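Local coordinates for ferrichrome ABC transporter substrate-binding protein (Staphylococcus pseudintermedius, PDB 5FLY), which probably binds ferrichrome-type iron siderophores at the cell surface and delivers them to an ABC transporter for uptake, at residues 218-223 against 250-255. Numbering follows the deposited sequence.
Sequences VIITAK and FNVDSS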
loop_
_atom_site.group_PDB
_atom_site.type_symbol
_atom_site.label_atom_id
_atom_site.label_comp_id
_atom_site.label_asym_id
_atom_site.label_seq_id
_atom_site.Cartn_x
_atom_site.Cartn_y
_atom_site.Cartn_z
ATOM N N VAL A 218 -9.071 -6.413 -17.666
ATOM C CA VAL A 218 -7.630 -6.189 -17.632
ATOM C C VAL A 218 -7.090 -7.006 -16.464
ATOM O O VAL A 218 -7.690 -7.014 -15.384
ATOM C CB VAL A 218 -7.272 -4.700 -17.447
ATOM C CG1 VAL A 218 -5.768 -4.522 -17.286
ATOM C CG2 VAL A 218 -7.802 -3.859 -18.610
ATOM N N ILE A 219 -5.976 -7.706 -16.683
ATOM C CA ILE A 219 -5.356 -8.489 -15.621
ATOM C C ILE A 219 -3.911 -8.084 -15.416
ATOM O O ILE A 219 -3.087 -8.174 -16.315
ATOM C CB ILE A 219 -5.405 -9.995 -15.899
ATOM C CG1 ILE A 219 -6.840 -10.446 -16.169
ATOM C CG2 ILE A 219 -4.776 -10.770 -14.706
ATOM C CD1 ILE A 219 -6.927 -11.874 -16.653
ATOM N N ILE A 220 -3.624 -7.666 -14.197
ATOM C CA ILE A 220 -2.307 -7.209 -13.830
ATOM C C ILE A 220 -1.731 -8.196 -12.845
ATOM O O ILE A 220 -2.374 -8.515 -11.848
ATOM C CB ILE A 220 -2.344 -5.806 -13.235
ATOM C CG1 ILE A 220 -2.898 -4.816 -14.273
ATOM C CG2 ILE A 220 -0.948 -5.404 -12.744
ATOM C CD1 ILE A 220 -3.244 -3.457 -13.693
ATOM N N THR A 221 -0.527 -8.688 -13.153
ATOM C CA THR A 221 0.198 -9.608 -12.280
ATOM C C THR A 221 1.415 -8.928 -11.655
ATOM O O THR A 221 2.345 -8.514 -12.346
ATOM C CB THR A 221 0.643 -10.863 -13.038
ATOM O OG1 THR A 221 -0.521 -11.545 -13.506
ATOM C CG2 THR A 221 1.465 -11.808 -12.132
ATOM N N ALA A 222 1.381 -8.817 -10.335
ATOM C CA ALA A 222 2.509 -8.309 -9.571
ATOM C C ALA A 222 3.437 -9.463 -9.248
ATOM O O ALA A 222 3.001 -10.454 -8.666
ATOM C CB ALA A 222 2.041 -7.635 -8.309
ATOM N N LYS A 223 4.693 -9.343 -9.655
ATOM C CA LYS A 223 5.675 -10.397 -9.416
ATOM C C LYS A 223 7.066 -9.817 -9.276
ATOM O O LYS A 223 7.329 -8.671 -9.662
ATOM C CB LYS A 223 5.660 -11.426 -10.543
ATOM C CG LYS A 223 6.032 -10.853 -11.913
ATOM C CD LYS A 223 6.057 -11.934 -12.996
ATOM C CE LYS A 223 7.256 -12.865 -12.837
ATOM N NZ LYS A 223 8.537 -12.203 -13.185
ATOM N N PHE A 250 -0.708 -7.597 -18.274
ATOM C CA PHE A 250 0.701 -7.240 -18.140
ATOM C C PHE A 250 1.163 -7.424 -16.710
ATOM O O PHE A 250 0.349 -7.508 -15.788
ATOM C CB PHE A 250 0.983 -5.797 -18.622
ATOM C CG PHE A 250 0.245 -4.708 -17.869
ATOM C CD1 PHE A 250 -1.001 -4.259 -18.299
ATOM C CD2 PHE A 250 0.820 -4.090 -16.764
ATOM C CE1 PHE A 250 -1.662 -3.234 -17.619
ATOM C CE2 PHE A 250 0.167 -3.073 -16.093
ATOM C CZ PHE A 250 -1.075 -2.646 -16.522
ATOM N N ASN A 251 2.478 -7.526 -16.559
ATOM C CA ASN A 251 3.111 -7.681 -15.259
ATOM C C ASN A 251 3.638 -6.369 -14.723
ATOM O O ASN A 251 4.041 -5.476 -15.484
ATOM C CB ASN A 251 4.281 -8.661 -15.323
ATOM C CG ASN A 251 3.881 -10.031 -15.835
ATOM O OD1 ASN A 251 2.757 -10.470 -15.651
ATOM N ND2 ASN A 251 4.826 -10.722 -16.457
ATOM N N VAL A 252 3.645 -6.262 -13.403
ATOM C CA VAL A 252 4.322 -5.159 -12.730
ATOM C C VAL A 252 5.265 -5.700 -11.646
ATOM O O VAL A 252 5.128 -6.829 -11.206
ATOM C CB VAL A 252 3.318 -4.176 -12.093
ATOM C CG1 VAL A 252 2.399 -3.553 -13.155
ATOM C CG2 VAL A 252 2.492 -4.876 -11.030
ATOM N N ASP A 253 6.200 -4.852 -11.209
ATOM C CA ASP A 253 7.227 -5.190 -10.225
ATOM C C ASP A 253 6.652 -5.134 -8.817
ATOM O O ASP A 253 6.392 -4.051 -8.302
ATOM C CB ASP A 253 8.409 -4.217 -10.366
ATOM C CG ASP A 253 9.575 -4.548 -9.450
ATOM O OD1 ASP A 253 9.391 -5.187 -8.397
ATOM O OD2 ASP A 253 10.701 -4.126 -9.784
ATOM N N SER A 254 6.460 -6.292 -8.187
ATOM C CA SER A 254 5.781 -6.320 -6.902
ATOM C C SER A 254 6.527 -5.533 -5.822
ATOM O O SER A 254 5.879 -4.919 -4.984
ATOM C CB SER A 254 5.547 -7.764 -6.445
ATOM O OG SER A 254 6.741 -8.500 -6.425
ATOM N N SER A 255 7.861 -5.510 -5.851
ATOM C CA SER A 255 8.621 -4.831 -4.796
ATOM C C SER A 255 8.398 -3.325 -4.863
ATOM O O SER A 255 8.509 -2.645 -3.848
ATOM C CB SER A 255 10.110 -5.156 -4.888
ATOM O OG SER A 255 10.734 -4.541 -5.999
#
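F250 and V252 each bond through both N and O to strand 218-223, giving parallel pairing with axes that come within 4.6 Å and are inclined by 34°; S254 N continues the series, its 2.9 Å bond to K223 O arriving from above the carbonyl plane. On the face holding I220, A222, F250 and V252, I220 CG1 sits over the F250 ring, 4.0 Å from its centroid and 26° off the normal, so the CH-pi contact is offset toward the rim. With CG set between its backbone N and carbonyl carbon (chi1 61°), F250 lies alongside I220. Next along, I220 CG2 meets V252 CG1 at 3.8 Å, and V252 CG2 packs on A222 CB; L272 and Q275 of helix 262-278 cover this face. On the reverse face T221 CB lies 3.4 Å from N251 OD1, which accepts from Q233. K223, its CB directed away from the partner strand, passes N251 ND2 with CD; K223 NZ is hydrogen-bonded to A227 O. Ending the strand, D253 N-caps helix 254-257: OD1 takes S255 N (3.0 Å) and S255 OG from the same carboxylate face. A sheet-edge strand thus turns directly into a helix whose S254 side chain is about 7 Å from the bound polyether, within the mixed-sheet C-terminal lobe of a class III solute-binding protein.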